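Local coordinates for protein putative leucoanthocyanidin reductase 1 (Vitis vinifera, PDB 3I6I) that catalyses the NADPH-dependent reduction of leucoanthocyanidins to flavan-3-ols, as a Rossmann-fold reductase of flavonoid metabolism, at residues 33-38 and 204-209; 236-241 and 245-250; 254-259 and 272-277; 303-306 and 312-315. One frame throughout, in Å; residues are numbered along the deposited sequence. Where two conformers were deposited one is given.

Contact 1 (33-38 and 204-209)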
loop_
_atom_site.group_PDB
_atom_site.type_symbol
_atom_site.label_atom_id
_atom_site.label_comp_id
_atom_site.label_asym_id
_atom_site.label_seq_id
_atom_site.Cartn_x
_atom_site.Cartn_y
_atom_site.Cartn_z
ATOM N N ALA A 33 9.692 13.419 -8.247
ATOM C CA ALA A 33 10.942 12.798 -8.730
ATOM C C ALA A 33 11.273 13.210 -10.150
ATOM O O ALA A 33 12.250 12.731 -10.708
ATOM C CB ALA A 33 10.873 11.252 -8.616
ATOM N N HIS A 34 10.453 14.096 -10.730
ATOM C CA HIS A 34 10.645 14.596 -12.089
ATOM C C HIS A 34 10.507 13.472 -13.153
ATOM O O HIS A 34 11.084 13.560 -14.245
ATOM C CB HIS A 34 11.993 15.340 -12.219
ATOM C CG HIS A 34 12.486 15.948 -10.935
ATOM N ND1 HIS A 34 11.825 16.970 -10.285
ATOM C CD2 HIS A 34 13.577 15.669 -10.179
ATOM C CE1 HIS A 34 12.491 17.298 -9.192
ATOM N NE2 HIS A 34 13.559 16.524 -9.104
ATOM N N ARG A 35 9.751 12.426 -12.829
ATOM C CA ARG A 35 9.476 11.318 -13.765
ATOM C C ARG A 35 8.269 11.665 -14.659
ATOM O O ARG A 35 7.261 12.178 -14.162
ATOM C CB ARG A 35 9.140 10.053 -12.999
ATOM C CG ARG A 35 10.281 9.428 -12.175
ATOM C CD ARG A 35 9.800 8.123 -11.515
ATOM N NE ARG A 35 10.795 7.447 -10.657
ATOM C CZ ARG A 35 11.787 6.670 -11.104
ATOM N NH1 ARG A 35 11.973 6.472 -12.419
ATOM N NH2 ARG A 35 12.600 6.073 -10.235
ATOM N N PRO A 36 8.353 11.389 -15.981
ATOM C CA PRO A 36 7.161 11.664 -16.798
ATOM C C PRO A 36 6.031 10.759 -16.336
ATOM O O PRO A 36 6.200 9.526 -16.300
ATOM C CB PRO A 36 7.596 11.309 -18.222
ATOM C CG PRO A 36 9.081 11.128 -18.166
ATOM C CD PRO A 36 9.457 10.814 -16.767
ATOM N N THR A 37 4.905 11.360 -15.956
ATOM C CA THR A 37 3.885 10.646 -15.230
ATOM C C THR A 37 2.518 10.804 -15.861
ATOM O O THR A 37 2.052 11.919 -16.050
ATOM C CB THR A 37 3.823 11.095 -13.748
ATOM O OG1 THR A 37 5.102 10.879 -13.141
ATOM C CG2 THR A 37 2.767 10.295 -12.972
ATOM N N TYR A 38 1.888 9.674 -16.172
ATOM C CA TYR A 38 0.588 9.639 -16.828
ATOM C C TYR A 38 -0.383 9.027 -15.839
ATOM O O TYR A 38 -0.059 8.038 -15.186
ATOM C CB TYR A 38 0.620 8.762 -18.091
ATOM C CG TYR A 38 1.462 9.313 -19.225
ATOM C CD1 TYR A 38 0.872 9.851 -20.369
ATOM C CD2 TYR A 38 2.845 9.330 -19.127
ATOM C CE1 TYR A 38 1.645 10.359 -21.387
ATOM C CE2 TYR A 38 3.622 9.841 -20.112
ATOM C CZ TYR A 38 3.032 10.357 -21.249
ATOM O OH TYR A 38 3.856 10.849 -22.227
ATOM N N PHE A 204 9.565 6.035 -1.556
ATOM C CA PHE A 204 10.395 4.854 -1.684
ATOM C C PHE A 204 9.858 3.908 -2.746
ATOM O O PHE A 204 10.644 3.354 -3.466
ATOM C CB PHE A 204 10.665 4.189 -0.344
ATOM C CG PHE A 204 11.557 5.016 0.538
ATOM C CD1 PHE A 204 12.900 5.149 0.240
ATOM C CD2 PHE A 204 11.057 5.683 1.648
ATOM C CE1 PHE A 204 13.723 5.922 1.019
ATOM C CE2 PHE A 204 11.896 6.453 2.450
ATOM C CZ PHE A 204 13.218 6.581 2.144
ATOM N N THR A 205 8.535 3.803 -2.899
ATOM C CA THR A 205 7.998 3.084 -4.036
ATOM C C THR A 205 8.560 3.563 -5.376
ATOM O O THR A 205 8.963 2.742 -6.242
ATOM C CB THR A 205 6.456 3.156 -4.064
ATOM O OG1 THR A 205 5.921 2.431 -2.963
ATOM C CG2 THR A 205 5.885 2.565 -5.404
ATOM N N MET A 206 8.575 4.877 -5.590
ATOM C CA MET A 206 8.974 5.371 -6.876
ATOM C C MET A 206 10.465 5.134 -7.109
ATOM O O MET A 206 10.869 4.991 -8.256
ATOM C CB MET A 206 8.519 6.826 -7.095
ATOM C CG MET A 206 6.980 6.911 -7.282
ATOM S SD MET A 206 6.269 5.660 -8.451
ATOM C CE MET A 206 7.201 6.046 -9.896
ATOM N N LYS A 207 11.296 5.071 -6.060
ATOM C CA LYS A 207 12.737 4.774 -6.234
ATOM C C LYS A 207 12.951 3.372 -6.774
ATOM O O LYS A 207 13.918 3.109 -7.500
ATOM C CB LYS A 207 13.503 4.849 -4.893
ATOM C CG LYS A 207 13.454 6.187 -4.192
ATOM C CD LYS A 207 14.422 6.219 -3.000
ATOM C CE LYS A 207 14.469 7.592 -2.335
ATOM N NZ LYS A 207 15.191 8.644 -3.118
ATOM N N THR A 208 12.056 2.457 -6.408
ATOM C CA THR A 208 12.205 1.045 -6.769
ATOM C C THR A 208 11.970 0.731 -8.244
ATOM O O THR A 208 12.442 -0.319 -8.714
ATOM C CB THR A 208 11.276 0.106 -5.936
ATOM O OG1 THR A 208 9.907 0.182 -6.409
ATOM C CG2 THR A 208 11.423 0.350 -4.405
ATOM N N VAL A 209 11.285 1.614 -8.982
ATOM C CA VAL A 209 10.665 1.180 -10.267
ATOM C C VAL A 209 11.695 0.851 -11.333
ATOM O O VAL A 209 11.414 0.084 -12.282
ATOM C CB VAL A 209 9.611 2.170 -10.835
ATOM C CG1 VAL A 209 8.388 2.291 -9.838
ATOM C CG2 VAL A 209 10.241 3.576 -11.129
#
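Arg35 reaches from the loop between helix 21-32 and strand 37-41 to the C-terminal end of helix 198-208. There it meets Met206 and Val209. Its chain is extended from CG to NE, with CG beside the backbone N (chi1 -67°), and this full length carries the guanidinium across to the helix. NH2 lies 2.8 Å from the backbone O of Met206. The N-H points poorly at the oxygen (117°), so this hydrogen bond is weak. The oxygen comes at the guanidinium obliquely. Val209 covers one face. Its CG2 methyl sits 3.4 Å above the guanidinium plane, over the centre, and is 3.5 Å from Arg35 CZ. The Met206 chain is bent at both chi2 and chi3. The bends bring its CE methyl to 3.7 Å from Arg35 CD, where the two side chains cross obliquely. Met206 also packs on Val26 and Ser30 of helix 21-32.

His34, with positive phi, ends helix 21-32 in a Schellman motif. Thr37 OG1 donates to Arg35 O at 2.7 Å, from well above the carbonyl plane, and also bonds Ser30 OG.

The stronger polar partner of Arg35 is Asp210, just past the second segment, which forms a salt bridge with NH1. Within the contact itself, the guanidinium has a weak bond to a carbonyl near a helix C terminus and a methyl on one face. The negative end of the helix dipole would probably favour its positive charge.

Contact 2 (236-241 and 245-250); sequences VWEKKI and LPRVTV
Glu238 of helix 230-241 grips the chain entering strand 247-250 with both carboxylate oxygens. OE1 forms a salt bridge with Arg247 NH2 at 2.9 Å. OE2 accepts the backbone N-H of Leu245 at 3.0 Å, on its anti side, and this bond is fairly straight (157°). The arginine offers the edge of its guanidinium, with OE1 nearly in that plane. It meets OE1 from well above the carboxylate plane, and the two planes are 63° apart. Beside the polar group, Ile241 CD1 touches Leu245 CD2 at 4.0 Å, the side chains crossing at about a right angle.

A water adds to the polar group. It donates to Leu245 O at 2.8 Å and accepts from Arg247 NE at 2.9 Å. Its approach to Glu238 OE2 is too short to be trusted in detail. Glu238 is extended beyond CG, which carries its carboxylate off the helix to the strand. Further out, Arg247 NH2 also bonds Ser235 OG and NH1 bonds Asn231 O. Both lie on helix 230-241, so the arginine is held by one helix at three residues.

Leu245 and Glu238 pack on Phe183 of strand 183-186, the parallel partner of strand 247-250. Helix 230-241 also places Trp237 and Lys240 against Ile315 of helix 307-315, so it bridges the small two-stranded sheet and the last modelled helix.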
loop_
_atom_site.group_PDB
_atom_site.type_symbol
_atom_site.label_atom_id
_atom_site.label_comp_id
_atom_site.label_asym_id
_atom_site.label_seq_id
_atom_site.Cartn_x
_atom_site.Cartn_y
_atom_site.Cartn_z
ATOM N N VAL A 236 3.340 6.752 22.325
ATOM C CA VAL A 236 3.714 7.877 21.485
ATOM C C VAL A 236 2.586 8.906 21.420
ATOM O O VAL A 236 2.812 10.103 21.478
ATOM C CB VAL A 236 4.055 7.476 20.028
ATOM C CG1 VAL A 236 4.414 8.749 19.273
ATOM C CG2 VAL A 236 5.193 6.459 19.983
ATOM N N TRP A 237 1.354 8.434 21.311
ATOM C CA TRP A 237 0.215 9.346 21.248
ATOM C C TRP A 237 0.011 10.106 22.549
ATOM O O TRP A 237 -0.240 11.313 22.534
ATOM C CB TRP A 237 -1.054 8.608 20.812
ATOM C CG TRP A 237 -2.221 9.501 20.646
ATOM C CD1 TRP A 237 -3.407 9.443 21.334
ATOM C CD2 TRP A 237 -2.332 10.602 19.743
ATOM N NE1 TRP A 237 -4.235 10.446 20.929
ATOM C CE2 TRP A 237 -3.616 11.161 19.930
ATOM C CE3 TRP A 237 -1.478 11.174 18.795
ATOM C CZ2 TRP A 237 -4.059 12.273 19.211
ATOM C CZ3 TRP A 237 -1.924 12.294 18.084
ATOM C CH2 TRP A 237 -3.199 12.822 18.293
ATOM N N GLU A 238 0.187 9.418 23.678
ATOM C CA GLU A 238 0.072 10.034 24.999
ATOM C C GLU A 238 1.104 11.137 25.170
ATOM O O GLU A 238 0.797 12.185 25.714
ATOM C CB GLU A 238 0.254 8.989 26.091
ATOM C CG GLU A 238 -0.913 8.009 26.142
ATOM C CD GLU A 238 -0.793 6.964 27.230
ATOM O OE1 GLU A 238 0.328 6.494 27.494
ATOM O OE2 GLU A 238 -1.830 6.607 27.836
ATOM N N LYS A 239 2.325 10.901 24.674
ATOM C CA LYS A 239 3.351 11.949 24.694
ATOM C C LYS A 239 2.861 13.182 23.919
ATOM O O LYS A 239 3.025 14.307 24.364
ATOM C CB LYS A 239 4.664 11.426 24.095
ATOM C CG LYS A 239 5.603 10.818 25.147
ATOM N N LYS A 240 2.247 12.955 22.768
ATOM C CA LYS A 240 1.769 14.039 21.910
ATOM C C LYS A 240 0.596 14.819 22.472
ATOM O O LYS A 240 0.525 16.026 22.274
ATOM C CB LYS A 240 1.428 13.518 20.511
ATOM C CG LYS A 240 2.650 13.252 19.654
ATOM C CD LYS A 240 3.304 14.559 19.214
ATOM C CE LYS A 240 4.579 14.323 18.456
ATOM N NZ LYS A 240 5.620 15.279 18.876
ATOM N N ILE A 241 -0.321 14.146 23.168
ATOM C CA ILE A 241 -1.471 14.825 23.755
ATOM C C ILE A 241 -1.202 15.276 25.191
ATOM O O ILE A 241 -2.008 15.995 25.792
ATOM C CB ILE A 241 -2.760 13.983 23.640
ATOM C CG1 ILE A 241 -2.688 12.712 24.486
ATOM C CG2 ILE A 241 -3.052 13.682 22.187
ATOM C CD1 ILE A 241 -3.979 11.984 24.613
ATOM N N LEU A 245 -4.304 7.973 28.688
ATOM C CA LEU A 245 -5.676 7.435 28.593
ATOM C C LEU A 245 -5.754 5.997 29.123
ATOM O O LEU A 245 -4.773 5.258 29.076
ATOM C CB LEU A 245 -6.133 7.422 27.150
ATOM C CG LEU A 245 -5.924 8.691 26.323
ATOM C CD1 LEU A 245 -6.487 8.483 24.915
ATOM C CD2 LEU A 245 -6.511 9.945 27.010
ATOM N N PRO A 246 -6.949 5.558 29.562
ATOM C CA PRO A 246 -7.138 4.141 29.895
ATOM C C PRO A 246 -6.862 3.238 28.712
ATOM O O PRO A 246 -7.068 3.632 27.565
ATOM C CB PRO A 246 -8.619 4.064 30.296
ATOM C CG PRO A 246 -9.006 5.414 30.605
ATOM C CD PRO A 246 -8.179 6.329 29.760
ATOM N N ARG A 247 -6.367 2.035 29.002
ATOM C CA ARG A 247 -6.157 1.017 27.993
ATOM C C ARG A 247 -7.097 -0.146 28.266
ATOM O O ARG A 247 -7.278 -0.570 29.411
ATOM C CB ARG A 247 -4.708 0.562 28.023
ATOM C CG ARG A 247 -3.758 1.694 27.750
ATOM C CD ARG A 247 -2.304 1.266 27.634
ATOM N NE ARG A 247 -1.478 2.465 27.560
ATOM C CZ ARG A 247 -0.306 2.535 26.939
ATOM N NH1 ARG A 247 0.190 1.485 26.333
ATOM N NH2 ARG A 247 0.351 3.678 26.905
ATOM N N VAL A 248 -7.736 -0.633 27.220
ATOM C CA VAL A 248 -8.648 -1.751 27.348
ATOM C C VAL A 248 -8.227 -2.810 26.351
ATOM O O VAL A 248 -7.698 -2.462 25.309
ATOM C CB VAL A 248 -10.141 -1.318 27.122
ATOM C CG1 VAL A 248 -10.581 -0.224 28.120
ATOM C CG2 VAL A 248 -10.423 -0.943 25.622
ATOM N N THR A 249 -8.478 -4.084 26.651
ATOM C CA THR A 249 -8.085 -5.176 25.754
ATOM C C THR A 249 -9.185 -5.515 24.727
ATOM O O THR A 249 -10.350 -5.641 25.079
ATOM C CB THR A 249 -7.818 -6.457 26.564
ATOM O OG1 THR A 249 -6.771 -6.178 27.479
ATOM C CG2 THR A 249 -7.401 -7.643 25.650
ATOM N N VAL A 250 -8.784 -5.649 23.484
ATOM C CA VAL A 250 -9.615 -6.282 22.429
ATOM C C VAL A 250 -8.951 -7.630 22.187
ATOM O O VAL A 250 -7.768 -7.702 21.829
ATOM C CB VAL A 250 -9.673 -5.390 21.171
ATOM C CG1 VAL A 250 -10.263 -6.156 19.987
ATOM C CG2 VAL A 250 -10.420 -4.120 21.424
HETATM O O HOH W 1 -2.064 4.676 29.278
#

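Contact 3 (254-259 and 272-277)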
loop_
_atom_site.group_PDB
_atom_site.type_symbol
_atom_site.label_atom_id
_atom_site.label_comp_id
_atom_site.label_asym_id
_atom_site.label_seq_id
_atom_site.Cartn_x
_atom_site.Cartn_y
_atom_site.Cartn_z
ATOM N N ASP A 254 -12.516 -11.426 19.819
ATOM C CA ASP A 254 -13.226 -10.209 19.356
ATOM C C ASP A 254 -12.964 -9.959 17.867
ATOM O O ASP A 254 -13.877 -9.753 17.088
ATOM C CB ASP A 254 -12.848 -8.958 20.164
ATOM C CG ASP A 254 -13.291 -9.009 21.659
ATOM O OD1 ASP A 254 -14.269 -9.728 21.994
ATOM O OD2 ASP A 254 -12.677 -8.265 22.506
ATOM N N LEU A 255 -11.704 -9.986 17.474
ATOM C CA LEU A 255 -11.361 -9.723 16.077
ATOM C C LEU A 255 -11.849 -10.848 15.171
ATOM O O LEU A 255 -12.305 -10.566 14.085
ATOM C CB LEU A 255 -9.862 -9.517 15.947
ATOM C CG LEU A 255 -9.226 -8.330 16.651
ATOM C CD1 LEU A 255 -7.637 -8.455 16.594
ATOM C CD2 LEU A 255 -9.706 -7.004 16.010
ATOM N N LEU A 256 -11.748 -12.101 15.603
ATOM C CA LEU A 256 -12.223 -13.206 14.789
ATOM C C LEU A 256 -13.735 -13.125 14.621
ATOM O O LEU A 256 -14.223 -13.417 13.560
ATOM C CB LEU A 256 -11.784 -14.554 15.377
ATOM C CG LEU A 256 -10.279 -14.810 15.325
ATOM C CD1 LEU A 256 -9.978 -16.175 15.996
ATOM C CD2 LEU A 256 -9.768 -14.798 13.874
ATOM N N ALA A 257 -14.458 -12.706 15.673
ATOM C CA ALA A 257 -15.914 -12.545 15.549
ATOM C C ALA A 257 -16.211 -11.510 14.476
ATOM O O ALA A 257 -17.103 -11.697 13.666
ATOM C CB ALA A 257 -16.535 -12.085 16.912
ATOM N N ALA A 258 -15.509 -10.401 14.502
ATOM C CA ALA A 258 -15.758 -9.285 13.576
ATOM C C ALA A 258 -15.466 -9.744 12.141
ATOM O O ALA A 258 -16.275 -9.537 11.210
ATOM C CB ALA A 258 -14.889 -8.083 13.928
ATOM N N ALA A 259 -14.336 -10.423 11.984
ATOM C CA ALA A 259 -14.005 -11.027 10.669
ATOM C C ALA A 259 -15.050 -12.026 10.172
ATOM O O ALA A 259 -15.391 -12.024 8.997
ATOM C CB ALA A 259 -12.616 -11.664 10.693
ATOM N N PHE A 272 -7.170 -8.554 8.827
ATOM C CA PHE A 272 -5.760 -8.090 8.739
ATOM C C PHE A 272 -5.216 -7.588 10.085
ATOM O O PHE A 272 -4.054 -7.819 10.390
ATOM C CB PHE A 272 -5.628 -6.993 7.710
ATOM C CG PHE A 272 -5.934 -7.425 6.293
ATOM C CD1 PHE A 272 -5.683 -8.712 5.828
ATOM C CD2 PHE A 272 -6.466 -6.512 5.417
ATOM C CE1 PHE A 272 -5.972 -9.052 4.507
ATOM C CE2 PHE A 272 -6.720 -6.851 4.101
ATOM C CZ PHE A 272 -6.477 -8.126 3.658
ATOM N N THR A 273 -6.077 -6.947 10.895
ATOM C CA THR A 273 -5.717 -6.574 12.290
ATOM C C THR A 273 -5.275 -7.797 13.099
ATOM O O THR A 273 -4.280 -7.763 13.838
ATOM C CB THR A 273 -6.897 -5.827 12.992
ATOM O OG1 THR A 273 -7.256 -4.665 12.215
ATOM C CG2 THR A 273 -6.488 -5.322 14.400
ATOM N N HIS A 274 -6.040 -8.872 13.021
ATOM C CA HIS A 274 -5.702 -10.139 13.661
ATOM C C HIS A 274 -4.353 -10.671 13.170
ATOM O O HIS A 274 -3.478 -11.051 13.964
ATOM C CB HIS A 274 -6.806 -11.149 13.401
ATOM C CG HIS A 274 -6.539 -12.510 13.937
ATOM N ND1 HIS A 274 -6.062 -13.535 13.162
ATOM C CD2 HIS A 274 -6.772 -13.040 15.160
ATOM C CE1 HIS A 274 -5.944 -14.625 13.908
ATOM N NE2 HIS A 274 -6.363 -14.341 15.131
ATOM N N ASP A 275 -4.162 -10.683 11.861
ATOM C CA ASP A 275 -2.929 -11.201 11.294
ATOM C C ASP A 275 -1.702 -10.429 11.811
ATOM O O ASP A 275 -0.675 -11.045 12.149
ATOM C CB ASP A 275 -2.986 -11.194 9.762
ATOM C CG ASP A 275 -2.136 -12.303 9.118
ATOM O OD1 ASP A 275 -1.648 -13.291 9.795
ATOM O OD2 ASP A 275 -1.955 -12.187 7.881
ATOM N N ILE A 276 -1.811 -9.110 11.823
ATOM C CA ILE A 276 -0.725 -8.233 12.255
ATOM C C ILE A 276 -0.485 -8.325 13.732
ATOM O O ILE A 276 0.652 -8.606 14.140
ATOM C CB ILE A 276 -0.956 -6.789 11.871
ATOM C CG1 ILE A 276 -1.132 -6.589 10.362
ATOM C CG2 ILE A 276 0.107 -5.852 12.508
ATOM C CD1 ILE A 276 -1.784 -5.227 10.010
ATOM N N PHE A 277 -1.533 -8.069 14.525
ATOM C CA PHE A 277 -1.367 -7.797 15.960
ATOM C C PHE A 277 -1.543 -8.996 16.874
ATOM O O PHE A 277 -1.154 -8.942 18.053
ATOM C CB PHE A 277 -2.226 -6.626 16.376
ATOM C CG PHE A 277 -1.813 -5.338 15.727
ATOM C CD1 PHE A 277 -0.615 -4.717 16.073
ATOM C CD2 PHE A 277 -2.548 -4.780 14.723
ATOM C CE1 PHE A 277 -0.215 -3.568 15.445
ATOM C CE2 PHE A 277 -2.141 -3.630 14.075
ATOM C CZ PHE A 277 -0.982 -2.997 14.460
#
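Leu255 and Leu256 of helix 252-260 pack against Thr273 and His274 of helix 266-277. The two helical segments run nearly antiparallel, at 150°, and their axes come within 9.4 Å.

The first kind of interaction is plain apolar contact. Both methyls of Leu255 touch Thr273 CG2, CD2 at 4.0 Å, and CD1 also lies 3.9 Å from His274 CA. The threonine turns its methyl anti to its backbone N, while OG1 bonds back to Val269 O within its own helix. Leu255 and Thr273 both also touch Tyr186 of strand 183-186.

The second kind is a CH-pi contact. Leu256 CD2 sits 3.6 Å from the centroid of the His274 ring, only 10° off the ring normal, so the methyl lies squarely over one face. The imidazole stands anti to the backbone N (chi1 177°), and this places its face beneath the leucine.

The third is polar and lies just before the first segment. His274 NE2 is hydrogen-bonded to Glu252 OE2, at the start of helix 252-260. With an alanine at His274 the ring is gone, and Leu256 CD2 would probably lose the face it rests on, and Glu252 the partner of its carboxylate.

The histidine therefore has two roles here: its face receives a methyl, and its NE2 ties the same neighbouring helix through a carboxylate.

Contact 4 (303-306 and 312-315)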
loop_
_atom_site.group_PDB
_atom_site.type_symbol
_atom_site.label_atom_id
_atom_site.label_comp_id
_atom_site.label_asym_id
_atom_site.label_seq_id
_atom_site.Cartn_x
_atom_site.Cartn_y
_atom_site.Cartn_z
ATOM N N SER A 303 16.538 8.781 5.797
ATOM C CA SER A 303 15.676 8.501 6.944
ATOM C C SER A 303 14.183 8.516 6.630
ATOM O O SER A 303 13.710 9.359 5.887
ATOM C CB SER A 303 15.925 9.545 8.053
ATOM O OG SER A 303 17.214 9.397 8.606
ATOM N N PHE A 304 13.475 7.580 7.246
ATOM C CA PHE A 304 12.023 7.522 7.224
ATOM C C PHE A 304 11.503 8.510 8.238
ATOM O O PHE A 304 12.076 8.653 9.314
ATOM C CB PHE A 304 11.540 6.129 7.637
ATOM C CG PHE A 304 11.443 5.168 6.493
ATOM C CD1 PHE A 304 10.235 4.615 6.153
ATOM C CD2 PHE A 304 12.566 4.879 5.715
ATOM C CE1 PHE A 304 10.121 3.742 5.071
ATOM C CE2 PHE A 304 12.476 4.024 4.623
ATOM C CZ PHE A 304 11.263 3.453 4.300
ATOM N N ARG A 305 10.389 9.168 7.914
ATOM C CA ARG A 305 9.645 9.943 8.915
ATOM C C ARG A 305 9.244 9.028 10.088
ATOM O O ARG A 305 8.762 7.912 9.892
ATOM C CB ARG A 305 8.375 10.511 8.252
ATOM C CG ARG A 305 8.685 11.524 7.164
ATOM C CD ARG A 305 7.428 12.053 6.530
ATOM N NE ARG A 305 6.735 12.964 7.437
ATOM C CZ ARG A 305 5.490 13.400 7.266
ATOM N NH1 ARG A 305 4.757 13.028 6.209
ATOM N NH2 ARG A 305 4.973 14.211 8.170
ATOM N N THR A 306 9.445 9.500 11.311
ATOM C CA THR A 306 9.061 8.744 12.465
ATOM C C THR A 306 7.553 8.901 12.735
ATOM O O THR A 306 6.894 9.886 12.317
ATOM C CB THR A 306 9.842 9.225 13.696
ATOM O OG1 THR A 306 9.350 10.511 14.101
ATOM C CG2 THR A 306 11.334 9.339 13.377
ATOM N N GLY A 312 2.459 14.068 15.228
ATOM C CA GLY A 312 2.546 15.532 15.290
ATOM C C GLY A 312 1.636 16.294 14.328
ATOM O O GLY A 312 1.050 17.308 14.711
ATOM N N GLU A 313 1.491 15.824 13.088
ATOM C CA GLU A 313 0.582 16.500 12.153
ATOM C C GLU A 313 -0.899 16.140 12.368
ATOM O O GLU A 313 -1.764 16.952 12.056
ATOM C CB GLU A 313 1.018 16.354 10.686
ATOM C CG GLU A 313 1.024 14.944 10.107
ATOM C CD GLU A 313 1.410 14.914 8.621
ATOM O OE1 GLU A 313 1.352 15.971 7.952
ATOM O OE2 GLU A 313 1.775 13.827 8.123
ATOM N N TYR A 314 -1.197 14.954 12.910
ATOM C CA TYR A 314 -2.562 14.647 13.366
ATOM C C TYR A 314 -2.978 15.621 14.472
ATOM O O TYR A 314 -4.131 16.032 14.535
ATOM C CB TYR A 314 -2.691 13.218 13.922
ATOM C CG TYR A 314 -2.523 12.087 12.922
ATOM C CD1 TYR A 314 -3.077 12.161 11.642
ATOM C CD2 TYR A 314 -1.850 10.928 13.273
ATOM C CE1 TYR A 314 -2.930 11.110 10.733
ATOM C CE2 TYR A 314 -1.694 9.871 12.373
ATOM C CZ TYR A 314 -2.239 9.971 11.105
ATOM O OH TYR A 314 -2.102 8.946 10.200
ATOM N N ILE A 315 -2.028 15.960 15.346
ATOM C CA ILE A 315 -2.234 16.960 16.396
ATOM C C ILE A 315 -2.571 18.314 15.781
ATOM O O ILE A 315 -3.504 18.973 16.229
ATOM C CB ILE A 315 -0.994 17.099 17.324
ATOM C CG1 ILE A 315 -1.056 16.075 18.458
#
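The loop that leads into helix 307-315 is linked to a later turn of that helix by a surface salt bridge between Arg305 and Glu313. Arg305 NH2 lies 3.2 Å from Glu313 OE2. The hydrogen bond within this pair is weak, with an N-H to acceptor angle of 141°. The oxygen comes to the edge of the guanidinium, near its plane, but the carboxylate is turned 69° against it. A single oxygen is thus engaged, rather than a two-pronged pairing. Arg305 bends at chi3 (73°), while Glu313 runs out extended beyond CG to meet it at about a right angle.

The arginine has a firmer polar partner in Thr199 OG1, bonded to NH1 near the start of helix 198-208. A leucine in place of Arg305 would remove both links, and would probably leave Glu313 without its counter-charge and the loop less firmly tied to helix 198-208. The loop backbone has bonds of its own, Arg305 N to Asp200 OD2 and Arg305 O to Asn226 ND2.

Thr306 follows directly and turns its OG1 to the backbone N of Glu309. The arrangement is that of an N-capped helix, with a salt bridge spanning from the residue before the cap.

How the contacts relate
Contact 1 comes first and closes the longest loop, with 165 residues between its segments. It ties the loop between helix 21-32 and strand 37-41 of the Rossmann sheet to helix 198-208. The other three follow in series and none nests or crosses. Contact 2 closes a three-residue turn between helix 230-241 and strand 247-250. Contact 3 spans twelve residues: the end of helix 252-260, the short link to helix 266-277 and its first turns. Contact 4 spans five helical residues near the modelled C terminus. Some touch in space: Val250 packs on Leu255 between contacts 2 and 3, Trp237 on Ile315 between contacts 2 and 4, and Phe204 stacks with Phe304 between contacts 1 and 4.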